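Local coordinates for protein 378aa long hypothetical citrate synthase (Sulfolobus tokodaii, PDB 1VGM) that is of unknown function but belongs to the citrate synthase family, with a largely helical chain that assembles as a pair of subunits, at residues A[64-69]-A[120-125]; A[241-246]-A[301-306]; A[168-173]-A[277-282]; A[20-25]-A[183-188]. All blocks are in the same frame, centred on the assembly; numbering follows the deposited sequence.

Contact 1: residues A[64-69]-A[120-125]; sequences NQIKGI and LAVQII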
# COMPACT_ATOMS: atom_id res chain seq x y z
N ASN A 64 -30.99 -1.41 11.17
CA ASN A 64 -30.69 -1.46 12.60
C ASN A 64 -29.52 -2.40 12.90
O ASN A 64 -28.79 -2.21 13.87
CB ASN A 64 -31.92 -1.90 13.39
CG ASN A 64 -32.86 -0.73 13.70
OD1 ASN A 64 -32.42 0.42 13.75
ND2 ASN A 64 -34.14 -1.03 13.89
N GLN A 65 -29.35 -3.41 12.06
CA GLN A 65 -28.19 -4.28 12.20
C GLN A 65 -26.89 -3.56 11.83
O GLN A 65 -25.90 -3.68 12.55
CB GLN A 65 -28.39 -5.54 11.34
CG GLN A 65 -29.45 -6.47 11.92
CD GLN A 65 -29.80 -7.65 11.02
OE1 GLN A 65 -30.03 -7.49 9.82
NE2 GLN A 65 -29.84 -8.84 11.61
N ILE A 66 -26.90 -2.78 10.75
CA ILE A 66 -25.75 -1.94 10.41
C ILE A 66 -25.37 -1.03 11.58
O ILE A 66 -24.21 -0.98 11.98
CB ILE A 66 -26.03 -1.02 9.20
CG1 ILE A 66 -26.38 -1.87 7.97
CG2 ILE A 66 -24.80 -0.16 8.90
CD1 ILE A 66 -25.22 -2.71 7.46
N LYS A 67 -26.35 -0.30 12.11
CA LYS A 67 -26.10 0.64 13.20
C LYS A 67 -25.57 -0.08 14.45
O LYS A 67 -24.70 0.43 15.16
CB LYS A 67 -27.39 1.41 13.54
CG LYS A 67 -27.93 2.23 12.37
CD LYS A 67 -29.22 2.97 12.72
CE LYS A 67 -29.55 4.02 11.66
NZ LYS A 67 -30.85 4.73 11.88
N GLY A 68 -26.09 -1.28 14.70
CA GLY A 68 -25.61 -2.09 15.81
C GLY A 68 -24.15 -2.50 15.70
O GLY A 68 -23.41 -2.47 16.68
N ILE A 69 -23.71 -2.89 14.51
CA ILE A 69 -22.31 -3.22 14.31
C ILE A 69 -21.44 -1.97 14.48
O ILE A 69 -20.43 -2.00 15.18
CB ILE A 69 -22.06 -3.82 12.92
CG1 ILE A 69 -22.78 -5.17 12.81
CG2 ILE A 69 -20.56 -3.97 12.67
CD1 ILE A 69 -22.94 -5.68 11.37
N LEU A 120 -17.18 -7.31 8.84
CA LEU A 120 -15.84 -6.78 9.12
C LEU A 120 -15.63 -5.42 8.46
O LEU A 120 -15.03 -4.54 9.06
CB LEU A 120 -14.76 -7.76 8.64
CG LEU A 120 -13.32 -7.23 8.68
CD1 LEU A 120 -12.92 -6.95 10.12
CD2 LEU A 120 -12.36 -8.23 8.05
N ALA A 121 -16.12 -5.26 7.23
CA ALA A 121 -16.12 -3.95 6.57
C ALA A 121 -16.79 -2.85 7.39
O ALA A 121 -16.27 -1.73 7.48
CB ALA A 121 -16.80 -4.07 5.20
N VAL A 122 -17.94 -3.15 7.98
CA VAL A 122 -18.65 -2.18 8.80
C VAL A 122 -17.83 -1.80 10.03
O VAL A 122 -17.71 -0.62 10.37
CB VAL A 122 -20.03 -2.71 9.26
CG1 VAL A 122 -20.79 -1.61 10.00
CG2 VAL A 122 -20.84 -3.17 8.05
N GLN A 123 -17.26 -2.80 10.69
CA GLN A 123 -16.37 -2.56 11.83
C GLN A 123 -15.23 -1.64 11.44
O GLN A 123 -14.89 -0.72 12.19
CB GLN A 123 -15.80 -3.88 12.36
CG GLN A 123 -16.84 -4.83 12.92
CD GLN A 123 -16.25 -6.15 13.39
OE1 GLN A 123 -15.15 -6.54 12.99
NE2 GLN A 123 -16.99 -6.86 14.24
N ILE A 124 -14.64 -1.88 10.28
CA ILE A 124 -13.54 -1.04 9.81
C ILE A 124 -13.99 0.41 9.60
O ILE A 124 -13.26 1.35 9.89
CB ILE A 124 -12.94 -1.58 8.49
CG1 ILE A 124 -12.35 -2.98 8.71
CG2 ILE A 124 -11.86 -0.61 7.95
CD1 ILE A 124 -11.76 -3.59 7.45
N ILE A 125 -15.20 0.57 9.08
CA ILE A 125 -15.77 1.89 8.89
C ILE A 125 -15.96 2.59 10.23
O ILE A 125 -15.68 3.78 10.36
CB ILE A 125 -17.10 1.79 8.10
CG1 ILE A 125 -16.79 1.51 6.62
CG2 ILE A 125 -17.91 3.08 8.22
CD1 ILE A 125 -17.95 0.95 5.83
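Ile69 and Val122 meet where two helices of the mainly helical citrate synthase fold pass each other, 60-71 on one side and 117-139 on the other. The axes of segments 64-69 and 120-125 come within 9.7 Å at a signed crossing angle of -54°, and the touch is made mostly by aliphatic branches. Ile69 CG2 sits 3.6 Å from Val122 CG1 and almost as near to Val122 CB, so the methyl rests on the shoulder of the valine while the two side chains cross at about a right angle. Both branches owe their place to the first torsion: Ile69 CG2 and Val122 CG1 each stand opposite their own backbone nitrogen, Val122 with chi1 -175°, which turns them into the space between the helices. One helical turn earlier, Ile66 adds looser packing: its carbonyl O lies 4.0 Å from Val122 CG1, and its CG2 methyl is a little farther from the same carbon. Ile66 also lies against His50 and Tyr54 of helix 45-54, which flanks the pair, while Ala121 and Ile125 pack on Leu344 of helix 331-353. Beyond Val122, Gln123 extends from its helix and presents aliphatic carbon rather than its amide to the isoleucine: Gln123 CG lies 3.8 Å from Ile69 CG2.

Contact 2: residues A[241-246]-A[301-306]; sequences KWFEEK and VDTFGS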
# COMPACT_ATOMS: atom_id res chain seq x y z
N LYS A 241 -9.65 40.20 -10.14
CA LYS A 241 -8.22 40.47 -10.25
C LYS A 241 -7.41 39.17 -10.20
O LYS A 241 -6.52 38.96 -11.03
CB LYS A 241 -7.80 41.41 -9.12
CG LYS A 241 -6.30 41.67 -9.03
CD LYS A 241 -5.98 42.55 -7.83
CE LYS A 241 -4.58 43.13 -7.92
NZ LYS A 241 -4.41 44.32 -7.02
N TRP A 242 -7.71 38.32 -9.23
CA TRP A 242 -6.97 37.07 -9.00
C TRP A 242 -7.09 36.13 -10.20
O TRP A 242 -6.11 35.58 -10.68
CB TRP A 242 -7.50 36.37 -7.75
CG TRP A 242 -6.79 35.10 -7.40
CD1 TRP A 242 -5.73 34.97 -6.54
CD2 TRP A 242 -7.10 33.78 -7.86
NE1 TRP A 242 -5.37 33.64 -6.45
CE2 TRP A 242 -6.19 32.89 -7.25
CE3 TRP A 242 -8.07 33.26 -8.72
CZ2 TRP A 242 -6.22 31.51 -7.46
CZ3 TRP A 242 -8.11 31.88 -8.94
CH2 TRP A 242 -7.18 31.02 -8.31
N PHE A 243 -8.32 35.97 -10.68
CA PHE A 243 -8.59 35.09 -11.81
C PHE A 243 -7.80 35.50 -13.05
O PHE A 243 -7.20 34.66 -13.72
CB PHE A 243 -10.09 35.10 -12.13
CG PHE A 243 -10.51 34.05 -13.10
CD1 PHE A 243 -10.47 34.29 -14.47
CD2 PHE A 243 -10.97 32.81 -12.66
CE1 PHE A 243 -10.87 33.31 -15.38
CE2 PHE A 243 -11.38 31.83 -13.56
CZ PHE A 243 -11.33 32.08 -14.92
N GLU A 244 -7.81 36.79 -13.37
CA GLU A 244 -7.12 37.28 -14.56
C GLU A 244 -5.61 37.07 -14.40
O GLU A 244 -4.93 36.66 -15.34
CB GLU A 244 -7.43 38.76 -14.80
CG GLU A 244 -6.64 39.40 -15.95
CD GLU A 244 -7.07 38.89 -17.33
OE1 GLU A 244 -6.29 39.05 -18.30
OE2 GLU A 244 -8.18 38.34 -17.44
N GLU A 245 -5.11 37.34 -13.21
CA GLU A 245 -3.67 37.27 -12.95
C GLU A 245 -3.16 35.83 -12.95
O GLU A 245 -2.23 35.50 -13.68
CB GLU A 245 -3.35 37.94 -11.62
CG GLU A 245 -1.87 37.93 -11.25
CD GLU A 245 -1.62 38.48 -9.86
OE1 GLU A 245 -0.69 37.98 -9.18
OE2 GLU A 245 -2.33 39.41 -9.44
N LYS A 246 -3.77 34.98 -12.14
CA LYS A 246 -3.25 33.64 -11.94
C LYS A 246 -3.66 32.70 -13.07
O LYS A 246 -2.86 31.89 -13.52
CB LYS A 246 -3.74 33.08 -10.60
CG LYS A 246 -3.15 33.79 -9.40
CD LYS A 246 -1.63 33.61 -9.34
CE LYS A 246 -1.10 33.70 -7.91
NZ LYS A 246 -0.95 35.11 -7.44
N VAL A 301 -16.56 29.04 -15.52
CA VAL A 301 -17.46 28.54 -16.55
C VAL A 301 -17.37 29.38 -17.82
O VAL A 301 -17.19 28.83 -18.91
CB VAL A 301 -18.93 28.52 -16.05
CG1 VAL A 301 -19.87 28.12 -17.19
CG2 VAL A 301 -19.08 27.52 -14.90
N ASP A 302 -17.48 30.70 -17.70
CA ASP A 302 -17.34 31.59 -18.86
C ASP A 302 -16.07 31.27 -19.66
O ASP A 302 -16.07 31.34 -20.89
CB ASP A 302 -17.28 33.06 -18.43
CG ASP A 302 -18.58 33.55 -17.84
OD1 ASP A 302 -19.62 32.88 -18.02
OD2 ASP A 302 -18.57 34.62 -17.18
N THR A 303 -15.00 30.93 -18.96
CA THR A 303 -13.71 30.74 -19.61
C THR A 303 -13.60 29.33 -20.21
O THR A 303 -13.13 29.16 -21.34
CB THR A 303 -12.55 30.95 -18.63
OG1 THR A 303 -12.51 32.32 -18.23
CG2 THR A 303 -11.22 30.60 -19.27
N PHE A 304 -14.05 28.33 -19.46
CA PHE A 304 -13.72 26.94 -19.75
C PHE A 304 -14.92 26.09 -20.13
O PHE A 304 -14.77 24.97 -20.62
CB PHE A 304 -13.02 26.31 -18.55
CG PHE A 304 -11.71 26.95 -18.20
CD1 PHE A 304 -11.55 27.58 -16.97
CD2 PHE A 304 -10.64 26.90 -19.08
CE1 PHE A 304 -10.33 28.15 -16.61
CE2 PHE A 304 -9.41 27.46 -18.73
CZ PHE A 304 -9.26 28.09 -17.50
N GLY A 305 -16.12 26.61 -19.90
CA GLY A 305 -17.32 25.84 -20.18
C GLY A 305 -17.31 25.30 -21.60
O GLY A 305 -17.69 24.16 -21.85
N SER A 306 -16.85 26.13 -22.53
CA SER A 306 -16.92 25.80 -23.95
C SER A 306 -15.95 24.68 -24.30
O SER A 306 -16.08 24.04 -25.34
CB SER A 306 -16.60 27.05 -24.79
OG SER A 306 -15.20 27.22 -24.95
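Thr303 OG1 hydrogen-bonds to the carbonyl O of Leu299, one turn back in its own helix, and from that position it also meets the ring of Phe243. The oxygen lies near the ring plane, at the edge, 3.4 Å from Phe243 CE1 and nearly as close to Phe243 CZ. With chi1 at -67°, Thr303 keeps OG1 beside its backbone nitrogen, within reach of Leu299, and sets CG2 anti to that nitrogen. That methyl sits over the centre of the neighbouring Phe304 ring, 3.5 Å above its plane, so the two branches of one threonine serve two different aromatic rings. The contact is helix-to-helix packing within the citrate synthase fold, joining helix 239-249 to the last part of helix 284-304. Phe243 bridges the gap, its CG anti to the backbone nitrogen, and its CZ comes within 4.4 Å of Phe304 CE1, a loose apolar approach. Leu299 and the loop residue Leu254 also pack on Phe243, while Phe304 takes a cation-pi partner in Arg253. Away from the interface, Lys246 lays its CG 3.7 Å above the Trp242 ring plane, offset toward the rim, and its NZ forms a salt bridge to Glu245 OE1, in which the hydrogen bond is weak.

Contact 3: residues A[168-173]-A[277-282]; sequences QEEIKA and KSFAEK
The first turns of helix 168-180 receive a single aromatic side chain, Phe279, from the last part of helix 267-280 in this helical citrate synthase fold. The ring arrives edge first. Ala173 CB lies near the ring plane, 3.3 Å from Phe279 CE1 and 3.4 Å from Phe279 CZ, a tight fit for carbon on carbon. Phe279 CG stands beside its backbone nitrogen and opposite the carbonyl carbon (chi1 -83°), and from there the far end of the ring reaches across the gap. Glu170 CA also faces the ring edge, 4.3 Å from Phe279 CZ, and the same CZ comes within 3.9 Å of Glu169 O, a carbonyl already bonded to the amide of Ala173 within the helix. Glu170 adds the aliphatic CG of its side chain, while its OE1 turns back to the backbone N of Thr167. Beyond the phenylalanine, Lys282 curls round so that NZ bonds to Glu281 O at 2.7 Å, approaching 38° out of the carbonyl plane. Among its neighbours, Phe279 packs on Val286 of helix 284-304, both Phe279 and Glu170 touch the loop residue Leu324, and Ile171 turns from Phe279 to helix 153-162.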
# COMPACT_ATOMS: atom_id res chain seq x y z
N GLN A 168 -28.00 19.78 13.92
CA GLN A 168 -28.62 18.91 12.93
C GLN A 168 -28.12 19.22 11.52
O GLN A 168 -27.96 18.33 10.70
CB GLN A 168 -30.15 19.04 12.99
CG GLN A 168 -30.78 18.34 14.19
CD GLN A 168 -30.37 16.88 14.30
OE1 GLN A 168 -29.58 16.50 15.18
NE2 GLN A 168 -30.89 16.05 13.41
N GLU A 169 -27.85 20.49 11.24
CA GLU A 169 -27.33 20.87 9.93
C GLU A 169 -25.92 20.31 9.74
O GLU A 169 -25.54 19.89 8.64
CB GLU A 169 -27.28 22.39 9.77
CG GLU A 169 -28.55 23.12 10.17
CD GLU A 169 -28.58 23.51 11.64
OE1 GLU A 169 -29.04 22.71 12.48
OE2 GLU A 169 -28.14 24.64 11.95
N GLU A 170 -25.14 20.31 10.81
CA GLU A 170 -23.80 19.76 10.75
C GLU A 170 -23.84 18.25 10.49
O GLU A 170 -23.13 17.74 9.63
CB GLU A 170 -23.05 20.06 12.06
CG GLU A 170 -22.43 21.45 12.06
CD GLU A 170 -22.06 21.94 13.45
OE1 GLU A 170 -22.11 21.14 14.41
OE2 GLU A 170 -21.70 23.13 13.57
N ILE A 171 -24.70 17.55 11.22
CA ILE A 171 -24.87 16.11 11.02
C ILE A 171 -25.27 15.79 9.59
O ILE A 171 -24.71 14.88 8.97
CB ILE A 171 -25.94 15.54 11.99
CG1 ILE A 171 -25.53 15.83 13.44
CG2 ILE A 171 -26.08 14.05 11.78
CD1 ILE A 171 -26.67 15.67 14.45
N LYS A 172 -26.23 16.54 9.06
CA LYS A 172 -26.72 16.30 7.70
C LYS A 172 -25.63 16.56 6.65
O LYS A 172 -25.51 15.81 5.67
CB LYS A 172 -27.94 17.18 7.41
CG LYS A 172 -29.26 16.66 7.99
CD LYS A 172 -30.40 17.66 7.82
CE LYS A 172 -30.26 18.83 8.79
NZ LYS A 172 -31.41 19.79 8.75
N ALA A 173 -24.84 17.61 6.85
CA ALA A 173 -23.76 17.95 5.91
C ALA A 173 -22.65 16.91 5.91
O ALA A 173 -22.05 16.63 4.88
CB ALA A 173 -23.19 19.34 6.24
N LYS A 277 -23.89 26.58 0.37
CA LYS A 277 -24.86 27.66 0.33
C LYS A 277 -25.63 27.78 1.64
O LYS A 277 -25.87 28.89 2.12
CB LYS A 277 -25.85 27.44 -0.81
CG LYS A 277 -26.79 28.62 -1.05
CD LYS A 277 -27.56 28.48 -2.36
CE LYS A 277 -28.89 29.22 -2.33
NZ LYS A 277 -29.55 29.21 -3.67
N SER A 278 -26.01 26.66 2.22
CA SER A 278 -26.88 26.70 3.39
C SER A 278 -26.11 27.19 4.60
O SER A 278 -26.61 27.97 5.40
CB SER A 278 -27.44 25.31 3.69
OG SER A 278 -27.90 25.23 5.02
N PHE A 279 -24.87 26.72 4.72
CA PHE A 279 -24.02 27.13 5.82
C PHE A 279 -23.74 28.62 5.70
O PHE A 279 -23.68 29.33 6.70
CB PHE A 279 -22.70 26.36 5.78
CG PHE A 279 -22.77 25.00 6.41
CD1 PHE A 279 -22.45 23.86 5.69
CD2 PHE A 279 -23.13 24.86 7.75
CE1 PHE A 279 -22.49 22.59 6.28
CE2 PHE A 279 -23.18 23.60 8.35
CZ PHE A 279 -22.85 22.47 7.61
N ALA A 280 -23.59 29.09 4.46
CA ALA A 280 -23.25 30.49 4.22
C ALA A 280 -24.28 31.45 4.78
O ALA A 280 -23.93 32.55 5.21
CB ALA A 280 -23.07 30.72 2.73
N GLU A 281 -25.55 31.07 4.77
CA GLU A 281 -26.57 32.02 5.19
C GLU A 281 -26.69 32.10 6.70
O GLU A 281 -27.39 32.97 7.23
CB GLU A 281 -27.94 31.70 4.55
CG GLU A 281 -28.45 30.27 4.68
CD GLU A 281 -29.75 30.05 3.92
OE1 GLU A 281 -30.78 30.65 4.30
OE2 GLU A 281 -29.76 29.27 2.94
N LYS A 282 -25.99 31.22 7.41
CA LYS A 282 -25.96 31.27 8.87
C LYS A 282 -24.58 31.60 9.43
O LYS A 282 -24.44 31.82 10.63
CB LYS A 282 -26.43 29.93 9.45
CG LYS A 282 -27.90 29.60 9.17
CD LYS A 282 -28.80 29.99 10.34
CE LYS A 282 -28.85 31.50 10.54
NZ LYS A 282 -28.99 32.21 9.24

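Contact 4: residues A[20-25]-A[183-188]; sequences TYIDGI and DHEVPA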
# COMPACT_ATOMS: atom_id res chain seq x y z
N THR A 20 -20.64 1.26 -8.98
CA THR A 20 -20.72 2.67 -9.33
C THR A 20 -20.82 2.95 -10.83
O THR A 20 -19.97 2.53 -11.61
CB THR A 20 -19.53 3.44 -8.76
OG1 THR A 20 -19.46 3.22 -7.35
CG2 THR A 20 -19.67 4.94 -9.04
N TYR A 21 -21.85 3.68 -11.23
CA TYR A 21 -22.04 4.03 -12.62
C TYR A 21 -21.89 5.53 -12.81
O TYR A 21 -22.48 6.33 -12.08
CB TYR A 21 -23.43 3.59 -13.09
CG TYR A 21 -23.85 4.18 -14.42
CD1 TYR A 21 -24.75 5.25 -14.46
CD2 TYR A 21 -23.35 3.69 -15.62
CE1 TYR A 21 -25.13 5.83 -15.68
CE2 TYR A 21 -23.72 4.25 -16.85
CZ TYR A 21 -24.62 5.32 -16.87
OH TYR A 21 -25.00 5.90 -18.06
N ILE A 22 -21.08 5.92 -13.80
CA ILE A 22 -20.91 7.33 -14.13
C ILE A 22 -21.26 7.60 -15.59
O ILE A 22 -20.77 6.92 -16.49
CB ILE A 22 -19.46 7.79 -13.86
CG1 ILE A 22 -19.14 7.59 -12.37
CG2 ILE A 22 -19.29 9.26 -14.24
CD1 ILE A 22 -17.68 7.35 -12.09
N ASP A 23 -22.11 8.59 -15.80
CA ASP A 23 -22.42 9.10 -17.13
C ASP A 23 -21.85 10.51 -17.21
O ASP A 23 -22.39 11.45 -16.62
CB ASP A 23 -23.95 9.10 -17.33
CG ASP A 23 -24.40 9.87 -18.56
OD1 ASP A 23 -23.56 10.44 -19.29
OD2 ASP A 23 -25.63 9.91 -18.79
N GLY A 24 -20.73 10.66 -17.91
CA GLY A 24 -20.03 11.93 -17.94
C GLY A 24 -20.65 12.96 -18.87
O GLY A 24 -20.43 14.16 -18.72
N ILE A 25 -21.44 12.49 -19.83
CA ILE A 25 -22.14 13.38 -20.75
C ILE A 25 -23.28 14.13 -20.07
O ILE A 25 -23.42 15.34 -20.24
CB ILE A 25 -22.70 12.61 -21.97
CG1 ILE A 25 -21.56 12.04 -22.81
CG2 ILE A 25 -23.52 13.55 -22.84
CD1 ILE A 25 -20.91 10.81 -22.20
N ASP A 183 -17.51 6.48 -3.60
CA ASP A 183 -16.79 5.81 -4.69
C ASP A 183 -16.84 6.58 -6.01
O ASP A 183 -17.79 7.33 -6.27
CB ASP A 183 -17.35 4.40 -4.90
CG ASP A 183 -16.45 3.55 -5.77
OD1 ASP A 183 -15.22 3.63 -5.60
OD2 ASP A 183 -16.97 2.79 -6.61
N HIS A 184 -15.80 6.40 -6.83
CA HIS A 184 -15.71 7.04 -8.14
C HIS A 184 -14.46 6.58 -8.87
O HIS A 184 -13.34 6.82 -8.41
CB HIS A 184 -15.68 8.58 -7.99
CG HIS A 184 -16.41 9.31 -9.08
ND1 HIS A 184 -15.80 9.71 -10.25
CD2 HIS A 184 -17.70 9.72 -9.18
CE1 HIS A 184 -16.67 10.32 -11.02
NE2 HIS A 184 -17.84 10.34 -10.39
N GLU A 185 -14.66 5.93 -10.01
CA GLU A 185 -13.56 5.46 -10.85
C GLU A 185 -12.63 4.54 -10.06
O GLU A 185 -13.00 4.03 -9.01
CB GLU A 185 -12.78 6.65 -11.41
CG GLU A 185 -13.62 7.55 -12.31
CD GLU A 185 -13.06 8.96 -12.41
OE1 GLU A 185 -12.17 9.19 -13.25
OE2 GLU A 185 -13.52 9.84 -11.65
N VAL A 186 -11.43 4.32 -10.57
CA VAL A 186 -10.45 3.48 -9.87
C VAL A 186 -9.13 4.23 -9.80
O VAL A 186 -8.19 3.92 -10.54
CB VAL A 186 -10.24 2.14 -10.59
CG1 VAL A 186 -9.57 1.16 -9.65
CG2 VAL A 186 -11.56 1.58 -11.08
N PRO A 187 -9.05 5.23 -8.92
CA PRO A 187 -7.80 5.98 -8.74
C PRO A 187 -6.72 5.12 -8.10
O PRO A 187 -6.92 3.93 -7.87
CB PRO A 187 -8.23 7.15 -7.84
CG PRO A 187 -9.36 6.58 -7.04
CD PRO A 187 -10.11 5.70 -8.01
N ALA A 188 -5.58 5.73 -7.81
CA ALA A 188 -4.41 4.98 -7.37
C ALA A 188 -4.64 4.32 -6.01
O ALA A 188 -4.16 3.20 -5.77
CB ALA A 188 -3.21 5.91 -7.31
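Strand 20-23 runs beside an irregular length of backbone at 183-188, the two coming nearest at Thr20 and His184, whose CA atoms are 6.8 Å apart. Thr20 OG1 donates to Asp183 OD2 at 2.6 Å, meeting that oxygen on its anti side, 15° out of the carboxylate plane. Asp183 holds CG anti to its backbone nitrogen, and from there OD2 reaches the threonine. His346 NE2 of helix 331-353 bonds to the same oxygen, so two groups grip OD2 in a buried setting. Two residues along the strand and on the same face of it, Ile22 meets His184 in a CH-pi contact: CD1 stands over the ring face, 3.4 Å from the centroid and 14° off the normal. Strand 20-23 is an outer strand of a small antiparallel sheet in the mainly helical citrate synthase fold, and Thr20 and Ile22 also touch Leu29 of the next strand. The imidazole is held at both nitrogens. His184 ND1 donates to Glu185 OE2 at 2.7 Å, using the anti lone pair of an oxygen that lies only 2° out of the ring plane, while NE2 bonds to Tyr262 OH. Farther on, Pro187 is the N-cap of helix 188-197, and Val186 packs on Ala362 of the second subunit.

From the N terminus, residues 20-25 open the widest loop, which closes as contact 4 when the chain reaches 183-188. Contact 1 is nested inside it, closing the shorter loop from 64-69 to 120-125. Residues 168-173 also fall within that span, but their partner in contact 3 comes later, at 277-282, so contact 3 crosses contact 4. It crosses contact 2 as well, since 241-246 comes before 277-282 and finds its partner beyond it, at 301-306. Contacts 1 and 2 lie on opposite sides of the chain's centre, their centres about 45 Å apart. Contact 4 ties the small sheet to a loop, while the other three join helix to helix.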